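Local coordinates for protein Afp3 (Serratia entomophila, PDB 6RBN) that probably builds, as a sheath protein, the outer layer round the inner tube of the anti-feeding prophage, a contractile phage-tail-like injection system held here in its extended state, at residues Val321-Ser326 against Val331-Arg336; Ala205-Asn210 against Gly276-Thr281; Asn386-Leu391 against Glu404-Arg409; Gly286-Pro291 against Gln394-Gly399. All coordinates share one frame; numbering follows the deposited sequence.

Contact 1: residues Val321-Ser326 against Val331-Arg336; sequences VIRHFS and VVWGSR
Phe325 turns the edge of its ring against one face of the Trp333 indole, a T-shaped pair in which CZ of Phe325 stands over the middle of the double ring and CE2 of Phe325 lies 3.8 Å from CE3 of Trp333. The planes meet at 64°, with 5.0 Å between the centroid of the phenyl and that of the six-membered ring of Trp333. Val331 meets the same phenyl at its edge, CB of Val331 being 4.0 Å from CD2 of Phe325. Arg323 brings its aliphatic part to the tryptophan, CG of Arg323 coming within 3.7 Å of CB of Trp333. The arginine chain is bent at chi2 (-72°) and again at chi3, and its guanidinium ends at Gln311 and Asn308, both hydrogen-bonded to NH1. All this is carried by a beta hairpin, strands 322-325 and 329-332, in the region assigned to the subtilisin-like domain of tail sheath proteins. Arg323 and Val331 form its hydrogen-bonded pair, N of Arg323 to O of Val331 and N of Val331 to O of Arg323 both spanning 3.0 Å. One step on, the non-hydrogen-bonded pair Ile322 and Val332 looks to the other face, where CD1 of Ile322 touches CG2 of Val332 at 3.8 Å; Ile274 of helix 271-284 covers both. N of Trp333 also makes a weak bond to O of Val321. On the aromatic side, Asp98 and Asn268 of one Afp2 chain pack on Phe325 and Trp333 respectively, and Pro8 of a second Afp3 subunit also reaches Trp333.

Contact 2: residues Ala205-Asn210 against Gly276-Thr281; sequences AVYYPN and GVYGKT
Helix 271-284 packs near a small parallel sheet, strands 185-188 and 204-207, and the two elements are bridged here by a pair of tyrosines, Tyr207 from the strand and Tyr278 from the helix. The backbones stay far apart, the CA atoms of Tyr278 and Ala205 being 11.9 Å from each other, a gap that the two tyrosine side chains span between them. The two phenols come from opposite directions and join through their hydroxyls: OH of Tyr207 and OH of Tyr278 are hydrogen-bonded at 2.5 Å, either being able to donate. Each hydroxyl oxygen sits at the edge of the partner ring, near its plane, on the side of CE2 in Tyr207 and of CE1 in Tyr278. Tyr278 starts its reach with CG beside the backbone N and anti to the carbonyl carbon (chi1 -75°). Ala205 adds a methyl group, CB lying 4.1 Å from OH of Tyr278. Within the helix, O of Val277 accepts twice from Thr281, from N at 3.1 Å and from OG1 at 2.7 Å. Around the bridge, Leu186 of the adjoining strand touches both tyrosines and Ala205, as does Ile347 of helix 347-364; Arg351 of that helix and Pro291 of a loop also pack on Tyr278.

Contact 3: residues Asn386-Leu391 against Glu404-Arg409; sequences NYLYRL and EAYFVR
Tyr406 and Leu388, which bury the most surface here, join a helix to a strand of the C-terminal domain of the sheath protein: helix 374-392 lies across from strand 406-409, which is itself paired antiparallel with strand 425-432. The axes of residues 386-391 and 406-409 run almost exactly antiparallel, at 179°, and come no nearer than 9.3 Å, a distance filled by side chains. Leu388 supplies a CH-pi contact, its CB lying 3.8 Å from the centroid of the Tyr406 ring and 15° off the ring normal. The leucine then continues along the ring, sliding past it in the reverse direction, so that CD1 of Leu388 is 3.7 Å from CD2 of Tyr406 and also meets CG2 of Val408 at 3.8 Å. Val408, two residues beyond Tyr406, faces the helix as the tyrosine does, while Phe407 between them points away from the helix and packs on Asp351 of an Afp2 chain. Val430 and Met432 of the paired strand also pack on Leu388, and Leu397 touches Tyr406. No hydrogen bond crosses between helix and strand; the backbone O of Leu388 simply approaches CE1 of Tyr406 at 3.6 Å. With CG placed between its own backbone N and carbonyl carbon (chi1 63°), Tyr406 extends its phenol to the third participant, Tyr389, where its OH lies in the plane of the Tyr389 ring, at the edge, 3.5 Å from CD1 of Tyr389.

Contact 4: residues Gly286-Pro291 against Gln394-Gly399; sequences GVWKAP and QGALAG
The indole of Trp288 is covered on one face by the backbone of Gly395 and Ala396 and on the opposite face by CA of Gly286 from its own turn. Ala396 contributes the largest share from its segment: its CA makes a CH-pi contact 3.8 Å from the centroid of the five-membered ring of Trp288, 14° off the normal, and its CB lies 3.6 Å from CE3 of Trp288. O of Gly395 also sits over this face, 3.7 Å from NE1 of Trp288, without a hydrogen bond. The Gln394 amide meets the far end of the indole with its plane turned 30° from the ring, NE2 of Gln394 being 3.9 Å from CH2 of Trp288. What meets the tryptophan is the loop just after helix 374-392, where a Schellman motif ends the helix: Ala396 N returns to Leu391 O and Gly395 N to Trp392 O, with Gly395 at positive phi. Trp288 itself projects from a type I beta turn, Gly286 to Lys289, in the subtilisin-like region, so the contact joins that region to the C-terminal domain. Beyond the turn, NZ of Lys289 donates to O of Ala290 at 2.9 Å, in the carbonyl plane and on a lone pair, while Glu273 and Phe272 of an Afp2 chain pack on Lys289 and Ala290.

From the N terminus, contact 2 comes first, closing a long loop, much of it not modelled, between strand 204-207 and helix 271-284. Contact 4 opens directly afterwards and spans more than a hundred residues. The short hairpin of contact 1 falls wholly within that span. Contact 3 opens at 386-391 before contact 4 closes at 394-399, and itself closes at 404-409, so contacts 3 and 4 cross. Contacts 1 and 2 touch through Val332 and Tyr207, and contact 4 meets both through Pro291. Contact 3 stands apart from contacts 1 and 2, in the C-terminal domain, joined through contact 4 to the subtilisin-like region.

Contact 1: residues Val321-Ser326 against Val331-Arg336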
loop_
_atom_site.group_PDB
_atom_site.type_symbol
_atom_site.label_atom_id
_atom_site.label_comp_id
_atom_site.label_asym_id
_atom_site.label_seq_id
_atom_site.Cartn_x
_atom_site.Cartn_y
_atom_site.Cartn_z
ATOM N N VAL D 321 48.314 54.403 -20.635
ATOM C CA VAL D 321 48.066 55.837 -20.687
ATOM C C VAL D 321 46.625 56.157 -20.288
ATOM O O VAL D 321 45.674 55.497 -20.704
ATOM C CB VAL D 321 48.390 56.356 -22.098
ATOM C CG1 VAL D 321 48.115 57.817 -22.202
ATOM C CG2 VAL D 321 49.836 56.060 -22.443
ATOM N N ILE D 322 46.472 57.177 -19.446
ATOM C CA ILE D 322 45.183 57.811 -19.183
ATOM C C ILE D 322 44.879 58.737 -20.353
ATOM O O ILE D 322 45.554 59.756 -20.535
ATOM C CB ILE D 322 45.205 58.600 -17.865
ATOM C CG1 ILE D 322 45.687 57.729 -16.708
ATOM C CG2 ILE D 322 43.828 59.154 -17.571
ATOM C CD1 ILE D 322 44.807 56.563 -16.417
ATOM N N ARG D 323 43.867 58.399 -21.141
ATOM C CA ARG D 323 43.518 59.149 -22.338
ATOM C C ARG D 323 42.303 60.027 -22.087
ATOM O O ARG D 323 41.513 59.790 -21.171
ATOM C CB ARG D 323 43.233 58.206 -23.510
ATOM C CG ARG D 323 44.434 57.435 -23.997
ATOM C CD ARG D 323 45.398 58.337 -24.728
ATOM N NE ARG D 323 44.786 58.933 -25.909
ATOM C CZ ARG D 323 44.756 58.355 -27.105
ATOM N NH1 ARG D 323 45.310 57.167 -27.283
ATOM N NH2 ARG D 323 44.178 58.968 -28.125
ATOM N N HIS D 324 42.159 61.051 -22.920
ATOM C CA HIS D 324 40.991 61.917 -22.905
ATOM C C HIS D 324 40.176 61.699 -24.167
ATOM O O HIS D 324 40.689 61.856 -25.279
ATOM C CB HIS D 324 41.380 63.390 -22.788
ATOM C CG HIS D 324 40.208 64.307 -22.624
ATOM N ND1 HIS D 324 39.495 64.802 -23.694
ATOM C CD2 HIS D 324 39.620 64.812 -21.515
ATOM C CE1 HIS D 324 38.519 65.572 -23.251
ATOM N NE2 HIS D 324 38.572 65.597 -21.932
ATOM N N PHE D 325 38.914 61.331 -23.992
ATOM C CA PHE D 325 37.953 61.233 -25.078
ATOM C C PHE D 325 36.894 62.303 -24.870
ATOM O O PHE D 325 36.468 62.540 -23.735
ATOM C CB PHE D 325 37.326 59.842 -25.126
ATOM C CG PHE D 325 38.301 58.758 -25.470
ATOM C CD1 PHE D 325 38.670 58.532 -26.783
ATOM C CD2 PHE D 325 38.858 57.973 -24.478
ATOM C CE1 PHE D 325 39.573 57.539 -27.101
ATOM C CE2 PHE D 325 39.762 56.982 -24.791
ATOM C CZ PHE D 325 40.117 56.766 -26.103
ATOM N N SER D 326 36.486 62.956 -25.960
ATOM C CA SER D 326 35.649 64.146 -25.846
ATOM C C SER D 326 34.234 63.801 -25.405
ATOM O O SER D 326 33.599 64.570 -24.673
ATOM C CB SER D 326 35.622 64.891 -27.178
ATOM O OG SER D 326 34.969 64.121 -28.170
ATOM N N VAL D 331 39.431 58.500 -19.511
ATOM C CA VAL D 331 39.274 57.053 -19.498
ATOM C C VAL D 331 40.647 56.427 -19.332
ATOM O O VAL D 331 41.583 56.771 -20.060
ATOM C CB VAL D 331 38.596 56.568 -20.795
ATOM C CG1 VAL D 331 38.479 55.061 -20.818
ATOM C CG2 VAL D 331 37.236 57.207 -20.954
ATOM N N VAL D 332 40.774 55.519 -18.363
ATOM C CA VAL D 332 41.989 54.726 -18.264
ATOM C C VAL D 332 42.045 53.763 -19.447
ATOM O O VAL D 332 41.048 53.140 -19.823
ATOM C CB VAL D 332 42.058 54.010 -16.898
ATOM C CG1 VAL D 332 40.814 53.193 -16.621
ATOM C CG2 VAL D 332 43.294 53.138 -16.803
ATOM N N TRP D 333 43.205 53.699 -20.097
ATOM C CA TRP D 333 43.258 53.138 -21.444
ATOM C C TRP D 333 44.542 52.324 -21.563
ATOM O O TRP D 333 45.588 52.856 -21.940
ATOM C CB TRP D 333 43.187 54.259 -22.469
ATOM C CG TRP D 333 42.908 53.853 -23.866
ATOM C CD1 TRP D 333 43.788 53.810 -24.895
ATOM C CD2 TRP D 333 41.642 53.464 -24.405
ATOM N NE1 TRP D 333 43.159 53.407 -26.044
ATOM C CE2 TRP D 333 41.837 53.185 -25.765
ATOM C CE3 TRP D 333 40.365 53.313 -23.862
ATOM C CZ2 TRP D 333 40.805 52.767 -26.593
ATOM C CZ3 TRP D 333 39.344 52.900 -24.688
ATOM C CH2 TRP D 333 39.568 52.630 -26.036
ATOM N N GLY D 334 44.446 51.033 -21.262
ATOM C CA GLY D 334 45.599 50.159 -21.242
ATOM C C GLY D 334 45.568 49.236 -20.045
ATOM O O GLY D 334 45.274 49.676 -18.931
ATOM N N SER D 335 45.863 47.956 -20.253
ATOM C CA SER D 335 45.796 46.966 -19.184
ATOM C C SER D 335 46.967 45.993 -19.266
ATOM O O SER D 335 46.800 44.778 -19.167
ATOM C CB SER D 335 44.469 46.218 -19.229
ATOM O OG SER D 335 44.385 45.431 -20.400
ATOM N N ARG D 336 48.177 46.513 -19.447
ATOM C CA ARG D 336 49.372 45.685 -19.494
ATOM C C ARG D 336 50.233 45.863 -18.251
ATOM O O ARG D 336 50.226 46.914 -17.609
ATOM C CB ARG D 336 50.221 45.986 -20.729
ATOM C CG ARG D 336 49.743 45.320 -21.997
ATOM C CD ARG D 336 50.722 45.592 -23.117
ATOM N NE ARG D 336 50.476 44.762 -24.292
ATOM C CZ ARG D 336 49.673 45.098 -25.290
ATOM N NH1 ARG D 336 49.024 46.246 -25.245
ATOM N NH2 ARG D 336 49.506 44.284 -26.322
#

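Contact 2: residues Ala205-Asn210 against Gly276-Thr281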
loop_
_atom_site.group_PDB
_atom_site.type_symbol
_atom_site.label_atom_id
_atom_site.label_comp_id
_atom_site.label_asym_id
_atom_site.label_seq_id
_atom_site.Cartn_x
_atom_site.Cartn_y
_atom_site.Cartn_z
ATOM N N ALA D 205 52.134 47.680 -12.548
ATOM C CA ALA D 205 51.409 48.381 -13.599
ATOM C C ALA D 205 51.710 49.867 -13.486
ATOM O O ALA D 205 51.367 50.496 -12.481
ATOM C CB ALA D 205 49.907 48.129 -13.489
ATOM N N VAL D 206 52.342 50.422 -14.510
ATOM C CA VAL D 206 52.723 51.830 -14.549
ATOM C C VAL D 206 51.584 52.604 -15.200
ATOM O O VAL D 206 50.861 52.064 -16.035
ATOM C CB VAL D 206 54.063 51.982 -15.303
ATOM C CG1 VAL D 206 54.574 53.412 -15.313
ATOM C CG2 VAL D 206 55.103 51.048 -14.714
ATOM N N TYR D 207 51.369 53.853 -14.776
ATOM C CA TYR D 207 50.331 54.717 -15.342
ATOM C C TYR D 207 50.924 56.104 -15.540
ATOM O O TYR D 207 51.283 56.769 -14.564
ATOM C CB TYR D 207 49.100 54.763 -14.439
ATOM C CG TYR D 207 48.336 53.464 -14.420
ATOM C CD1 TYR D 207 47.371 53.188 -15.379
ATOM C CD2 TYR D 207 48.603 52.493 -13.467
ATOM C CE1 TYR D 207 46.679 51.996 -15.370
ATOM C CE2 TYR D 207 47.922 51.296 -13.457
ATOM C CZ TYR D 207 46.962 51.053 -14.413
ATOM O OH TYR D 207 46.277 49.864 -14.401
ATOM N N TYR D 208 51.027 56.547 -16.795
ATOM C CA TYR D 208 51.871 57.699 -17.099
ATOM C C TYR D 208 51.320 59.084 -16.740
ATOM O O TYR D 208 51.990 59.776 -15.962
ATOM C CB TYR D 208 52.302 57.661 -18.573
ATOM C CG TYR D 208 52.886 58.962 -19.079
ATOM C CD1 TYR D 208 54.106 59.431 -18.626
ATOM C CD2 TYR D 208 52.217 59.703 -20.039
ATOM C CE1 TYR D 208 54.624 60.622 -19.090
ATOM C CE2 TYR D 208 52.734 60.888 -20.515
ATOM C CZ TYR D 208 53.940 61.340 -20.040
ATOM O OH TYR D 208 54.460 62.521 -20.516
ATOM N N PRO D 209 50.175 59.562 -17.253
ATOM C CA PRO D 209 49.918 61.008 -17.166
ATOM C C PRO D 209 49.486 61.441 -15.773
ATOM O O PRO D 209 48.615 60.830 -15.153
ATOM C CB PRO D 209 48.782 61.229 -18.175
ATOM C CG PRO D 209 48.695 59.974 -18.964
ATOM C CD PRO D 209 49.068 58.917 -17.984
ATOM N N ASN D 210 50.132 62.493 -15.276
ATOM C CA ASN D 210 49.668 63.134 -14.057
ATOM C C ASN D 210 48.324 63.800 -14.306
ATOM O O ASN D 210 48.058 64.334 -15.384
ATOM C CB ASN D 210 50.674 64.169 -13.559
ATOM C CG ASN D 210 51.886 63.541 -12.917
ATOM O OD1 ASN D 210 51.773 62.578 -12.165
ATOM N ND2 ASN D 210 53.056 64.092 -13.200
ATOM N N GLY D 276 41.356 53.187 -6.899
ATOM C CA GLY D 276 39.917 53.246 -6.739
ATOM C C GLY D 276 39.175 52.462 -7.803
ATOM O O GLY D 276 38.215 51.752 -7.503
ATOM N N VAL D 277 39.617 52.564 -9.061
ATOM C CA VAL D 277 38.847 51.955 -10.142
ATOM C C VAL D 277 39.107 50.460 -10.232
ATOM O O VAL D 277 38.409 49.751 -10.964
ATOM C CB VAL D 277 39.133 52.644 -11.490
ATOM C CG1 VAL D 277 38.934 54.141 -11.377
ATOM C CG2 VAL D 277 40.504 52.283 -12.011
ATOM N N TYR D 278 40.116 49.952 -9.521
ATOM C CA TYR D 278 40.241 48.504 -9.398
ATOM C C TYR D 278 39.142 47.947 -8.508
ATOM O O TYR D 278 38.558 46.904 -8.806
ATOM C CB TYR D 278 41.607 48.093 -8.849
ATOM C CG TYR D 278 42.768 48.184 -9.810
ATOM C CD1 TYR D 278 42.604 48.643 -11.107
ATOM C CD2 TYR D 278 44.015 47.709 -9.444
ATOM C CE1 TYR D 278 43.673 48.706 -11.978
ATOM C CE2 TYR D 278 45.076 47.749 -10.312
ATOM C CZ TYR D 278 44.900 48.245 -11.578
ATOM O OH TYR D 278 45.960 48.290 -12.447
ATOM N N GLY D 279 38.853 48.631 -7.401
ATOM C CA GLY D 279 37.804 48.168 -6.511
ATOM C C GLY D 279 36.420 48.320 -7.109
ATOM O O GLY D 279 35.507 47.557 -6.789
ATOM N N LYS D 280 36.244 49.311 -7.983
ATOM C CA LYS D 280 34.972 49.469 -8.675
ATOM C C LYS D 280 34.778 48.382 -9.723
ATOM O O LYS D 280 33.675 47.853 -9.883
ATOM C CB LYS D 280 34.897 50.851 -9.318
ATOM C CG LYS D 280 33.572 51.160 -9.971
ATOM C CD LYS D 280 33.622 52.477 -10.713
ATOM C CE LYS D 280 33.597 53.647 -9.761
ATOM N NZ LYS D 280 33.529 54.932 -10.499
ATOM N N THR D 281 35.846 48.035 -10.443
ATOM C CA THR D 281 35.742 47.049 -11.513
ATOM C C THR D 281 35.581 45.643 -10.949
ATOM O O THR D 281 34.797 44.839 -11.467
ATOM C CB THR D 281 36.975 47.135 -12.413
ATOM O OG1 THR D 281 37.090 48.467 -12.924
ATOM C CG2 THR D 281 36.875 46.178 -13.584
#

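Contact 3: residues Asn386-Leu391 against Glu404-Arg409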
loop_
_atom_site.group_PDB
_atom_site.type_symbol
_atom_site.label_atom_id
_atom_site.label_comp_id
_atom_site.label_asym_id
_atom_site.label_seq_id
_atom_site.Cartn_x
_atom_site.Cartn_y
_atom_site.Cartn_z
ATOM N N ASN D 386 36.082 22.803 -5.382
ATOM C CA ASN D 386 34.850 23.562 -5.201
ATOM C C ASN D 386 35.067 25.043 -5.457
ATOM O O ASN D 386 34.143 25.735 -5.897
ATOM C CB ASN D 386 34.291 23.360 -3.795
ATOM C CG ASN D 386 33.726 21.980 -3.585
ATOM O OD1 ASN D 386 33.112 21.405 -4.481
ATOM N ND2 ASN D 386 33.901 21.448 -2.388
ATOM N N TYR D 387 36.266 25.549 -5.178
ATOM C CA TYR D 387 36.548 26.955 -5.436
ATOM C C TYR D 387 36.714 27.215 -6.924
ATOM O O TYR D 387 36.196 28.204 -7.453
ATOM C CB TYR D 387 37.798 27.395 -4.673
ATOM C CG TYR D 387 38.148 28.839 -4.911
ATOM C CD1 TYR D 387 37.420 29.852 -4.312
ATOM C CD2 TYR D 387 39.197 29.192 -5.747
ATOM C CE1 TYR D 387 37.727 31.174 -4.533
ATOM C CE2 TYR D 387 39.508 30.509 -5.977
ATOM C CZ TYR D 387 38.771 31.494 -5.367
ATOM O OH TYR D 387 39.080 32.813 -5.591
ATOM N N LEU D 388 37.445 26.342 -7.616
ATOM C CA LEU D 388 37.698 26.547 -9.035
ATOM C C LEU D 388 36.471 26.278 -9.888
ATOM O O LEU D 388 36.405 26.762 -11.020
ATOM C CB LEU D 388 38.845 25.659 -9.502
ATOM C CG LEU D 388 40.212 25.939 -8.895
ATOM C CD1 LEU D 388 41.207 24.929 -9.404
ATOM C CD2 LEU D 388 40.654 27.341 -9.216
ATOM N N TYR D 389 35.507 25.512 -9.383
ATOM C CA TYR D 389 34.273 25.322 -10.130
ATOM C C TYR D 389 33.411 26.573 -10.102
ATOM O O TYR D 389 32.791 26.916 -11.112
ATOM C CB TYR D 389 33.486 24.136 -9.581
ATOM C CG TYR D 389 32.223 23.849 -10.355
ATOM C CD1 TYR D 389 32.272 23.202 -11.579
ATOM C CD2 TYR D 389 30.984 24.235 -9.866
ATOM C CE1 TYR D 389 31.124 22.941 -12.292
ATOM C CE2 TYR D 389 29.834 23.989 -10.575
ATOM C CZ TYR D 389 29.909 23.337 -11.784
ATOM O OH TYR D 389 28.757 23.084 -12.489
ATOM N N ARG D 390 33.354 27.267 -8.967
ATOM C CA ARG D 390 32.524 28.459 -8.893
ATOM C C ARG D 390 33.230 29.704 -9.412
ATOM O O ARG D 390 32.627 30.779 -9.407
ATOM C CB ARG D 390 32.028 28.691 -7.465
ATOM C CG ARG D 390 33.095 29.005 -6.444
ATOM C CD ARG D 390 32.460 29.325 -5.095
ATOM N NE ARG D 390 31.746 28.187 -4.518
ATOM C CZ ARG D 390 32.286 27.312 -3.673
ATOM N NH1 ARG D 390 33.547 27.449 -3.290
ATOM N NH2 ARG D 390 31.560 26.309 -3.200
ATOM N N LEU D 391 34.490 29.593 -9.837
ATOM C CA LEU D 391 35.056 30.619 -10.705
ATOM C C LEU D 391 34.691 30.369 -12.156
ATOM O O LEU D 391 34.442 31.316 -12.907
ATOM C CB LEU D 391 36.576 30.681 -10.577
ATOM C CG LEU D 391 37.228 31.278 -9.341
ATOM C CD1 LEU D 391 38.724 31.137 -9.474
ATOM C CD2 LEU D 391 36.842 32.732 -9.207
ATOM N N GLU D 404 38.464 21.581 -19.289
ATOM C CA GLU D 404 39.355 22.439 -20.050
ATOM C C GLU D 404 39.699 23.717 -19.308
ATOM O O GLU D 404 40.570 24.468 -19.761
ATOM C CB GLU D 404 38.722 22.787 -21.396
ATOM C CG GLU D 404 38.574 21.604 -22.323
ATOM C CD GLU D 404 37.895 21.967 -23.623
ATOM O OE1 GLU D 404 37.401 23.109 -23.739
ATOM O OE2 GLU D 404 37.861 21.114 -24.534
ATOM N N ALA D 405 39.027 23.986 -18.189
ATOM C CA ALA D 405 39.292 25.207 -17.441
ATOM C C ALA D 405 40.372 25.002 -16.390
ATOM O O ALA D 405 41.256 25.852 -16.234
ATOM C CB ALA D 405 38.008 25.705 -16.788
ATOM N N TYR D 406 40.324 23.893 -15.658
ATOM C CA TYR D 406 41.205 23.724 -14.511
ATOM C C TYR D 406 41.460 22.244 -14.263
ATOM O O TYR D 406 40.855 21.374 -14.892
ATOM C CB TYR D 406 40.618 24.401 -13.264
ATOM C CG TYR D 406 39.299 23.828 -12.792
ATOM C CD1 TYR D 406 38.097 24.289 -13.308
ATOM C CD2 TYR D 406 39.256 22.848 -11.807
ATOM C CE1 TYR D 406 36.895 23.773 -12.880
ATOM C CE2 TYR D 406 38.061 22.328 -11.376
ATOM C CZ TYR D 406 36.884 22.794 -11.913
ATOM O OH TYR D 406 35.690 22.276 -11.477
ATOM N N PHE D 407 42.374 21.977 -13.330
ATOM C CA PHE D 407 42.622 20.643 -12.804
ATOM C C PHE D 407 43.272 20.776 -11.436
ATOM O O PHE D 407 44.009 21.730 -11.179
ATOM C CB PHE D 407 43.507 19.795 -13.735
ATOM C CG PHE D 407 44.916 20.305 -13.899
ATOM C CD1 PHE D 407 45.210 21.252 -14.859
ATOM C CD2 PHE D 407 45.955 19.795 -13.133
ATOM C CE1 PHE D 407 46.499 21.713 -15.023
ATOM C CE2 PHE D 407 47.240 20.258 -13.288
ATOM C CZ PHE D 407 47.512 21.213 -14.235
ATOM N N VAL D 408 42.992 19.818 -10.556
ATOM C CA VAL D 408 43.649 19.711 -9.258
ATOM C C VAL D 408 44.195 18.296 -9.134
ATOM O O VAL D 408 43.469 17.327 -9.377
ATOM C CB VAL D 408 42.690 20.017 -8.087
ATOM C CG1 VAL D 408 43.437 19.979 -6.769
ATOM C CG2 VAL D 408 42.001 21.351 -8.265
ATOM N N ARG D 409 45.471 18.173 -8.768
ATOM C CA ARG D 409 46.130 16.878 -8.666
ATOM C C ARG D 409 46.859 16.761 -7.337
ATOM O O ARG D 409 47.614 17.656 -6.955
ATOM C CB ARG D 409 47.123 16.674 -9.809
ATOM C CG ARG D 409 46.480 16.575 -11.168
ATOM C CD ARG D 409 47.517 16.494 -12.259
ATOM N NE ARG D 409 46.893 16.515 -13.576
ATOM C CZ ARG D 409 47.566 16.575 -14.719
ATOM N NH1 ARG D 409 48.889 16.625 -14.710
ATOM N NH2 ARG D 409 46.914 16.594 -15.873
#

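Contact 4: residues Gly286-Pro291 against Gln394-Gly399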
loop_
_atom_site.group_PDB
_atom_site.type_symbol
_atom_site.label_atom_id
_atom_site.label_comp_id
_atom_site.label_asym_id
_atom_site.label_seq_id
_atom_site.Cartn_x
_atom_site.Cartn_y
_atom_site.Cartn_z
ATOM N N GLY D 286 34.431 41.675 -11.636
ATOM C CA GLY D 286 35.360 40.636 -11.255
ATOM C C GLY D 286 36.796 40.992 -11.603
ATOM O O GLY D 286 37.074 41.910 -12.375
ATOM N N VAL D 287 37.729 40.234 -11.022
ATOM C CA VAL D 287 39.147 40.495 -11.237
ATOM C C VAL D 287 39.614 40.038 -12.609
ATOM O O VAL D 287 40.683 40.456 -13.064
ATOM C CB VAL D 287 39.997 39.829 -10.144
ATOM C CG1 VAL D 287 39.684 40.437 -8.810
ATOM C CG2 VAL D 287 39.735 38.340 -10.108
ATOM N N TRP D 288 38.844 39.195 -13.285
ATOM C CA TRP D 288 39.195 38.727 -14.617
ATOM C C TRP D 288 38.828 39.719 -15.709
ATOM O O TRP D 288 39.145 39.476 -16.875
ATOM C CB TRP D 288 38.521 37.380 -14.872
ATOM C CG TRP D 288 37.036 37.413 -14.742
ATOM C CD1 TRP D 288 36.134 37.636 -15.733
ATOM C CD2 TRP D 288 36.278 37.226 -13.543
ATOM N NE1 TRP D 288 34.859 37.592 -15.232
ATOM C CE2 TRP D 288 34.921 37.343 -13.886
ATOM C CE3 TRP D 288 36.616 36.974 -12.211
ATOM C CZ2 TRP D 288 33.902 37.213 -12.953
ATOM C CZ3 TRP D 288 35.605 36.842 -11.288
ATOM C CH2 TRP D 288 34.266 36.964 -11.660
ATOM N N LYS D 289 38.176 40.822 -15.357
ATOM C CA LYS D 289 37.855 41.881 -16.299
ATOM C C LYS D 289 38.969 42.918 -16.316
ATOM O O LYS D 289 39.492 43.296 -15.265
ATOM C CB LYS D 289 36.522 42.531 -15.919
ATOM C CG LYS D 289 36.125 43.738 -16.748
ATOM C CD LYS D 289 35.868 43.371 -18.190
ATOM C CE LYS D 289 35.346 44.563 -18.963
ATOM N NZ LYS D 289 36.367 45.639 -19.065
ATOM N N ALA D 290 39.337 43.358 -17.512
ATOM C CA ALA D 290 40.375 44.369 -17.663
ATOM C C ALA D 290 39.889 45.716 -17.144
ATOM O O ALA D 290 38.859 46.212 -17.611
ATOM C CB ALA D 290 40.790 44.484 -19.123
ATOM N N PRO D 291 40.581 46.331 -16.194
ATOM C CA PRO D 291 40.156 47.635 -15.641
ATOM C C PRO D 291 40.587 48.805 -16.518
ATOM O O PRO D 291 41.375 49.670 -16.129
ATOM C CB PRO D 291 40.847 47.645 -14.276
ATOM C CG PRO D 291 42.073 46.843 -14.498
ATOM C CD PRO D 291 41.735 45.775 -15.471
ATOM N N GLN D 394 31.041 31.405 -13.093
ATOM C CA GLN D 394 30.751 32.829 -13.134
ATOM C C GLN D 394 31.592 33.557 -14.174
ATOM O O GLN D 394 31.605 34.790 -14.196
ATOM C CB GLN D 394 30.932 33.458 -11.753
ATOM C CG GLN D 394 32.339 33.485 -11.228
ATOM C CD GLN D 394 32.391 33.985 -9.800
ATOM O OE1 GLN D 394 31.366 34.340 -9.224
ATOM N NE2 GLN D 394 33.582 34.012 -9.222
ATOM N N GLY D 395 32.285 32.824 -15.039
ATOM C CA GLY D 395 32.928 33.398 -16.199
ATOM C C GLY D 395 34.395 33.731 -16.064
ATOM O O GLY D 395 34.951 34.348 -16.976
ATOM N N ALA D 396 35.042 33.344 -14.965
ATOM C CA ALA D 396 36.431 33.733 -14.752
ATOM C C ALA D 396 37.387 32.932 -15.623
ATOM O O ALA D 396 38.328 33.492 -16.191
ATOM C CB ALA D 396 36.809 33.565 -13.283
ATOM N N LEU D 397 37.167 31.630 -15.736
ATOM C CA LEU D 397 38.098 30.754 -16.425
ATOM C C LEU D 397 37.643 30.509 -17.854
ATOM O O LEU D 397 36.447 30.453 -18.148
ATOM C CB LEU D 397 38.233 29.431 -15.677
ATOM C CG LEU D 397 38.797 29.583 -14.265
ATOM C CD1 LEU D 397 38.803 28.254 -13.545
ATOM C CD2 LEU D 397 40.185 30.177 -14.309
ATOM N N ALA D 398 38.619 30.361 -18.748
ATOM C CA ALA D 398 38.355 30.210 -20.176
ATOM C C ALA D 398 38.237 28.727 -20.497
ATOM O O ALA D 398 39.191 28.068 -20.899
ATOM C CB ALA D 398 39.449 30.871 -21.001
ATOM N N GLY D 399 37.030 28.203 -20.317
ATOM C CA GLY D 399 36.757 26.822 -20.643
ATOM C C GLY D 399 35.344 26.659 -21.161
ATOM O O GLY D 399 34.530 27.582 -21.116
#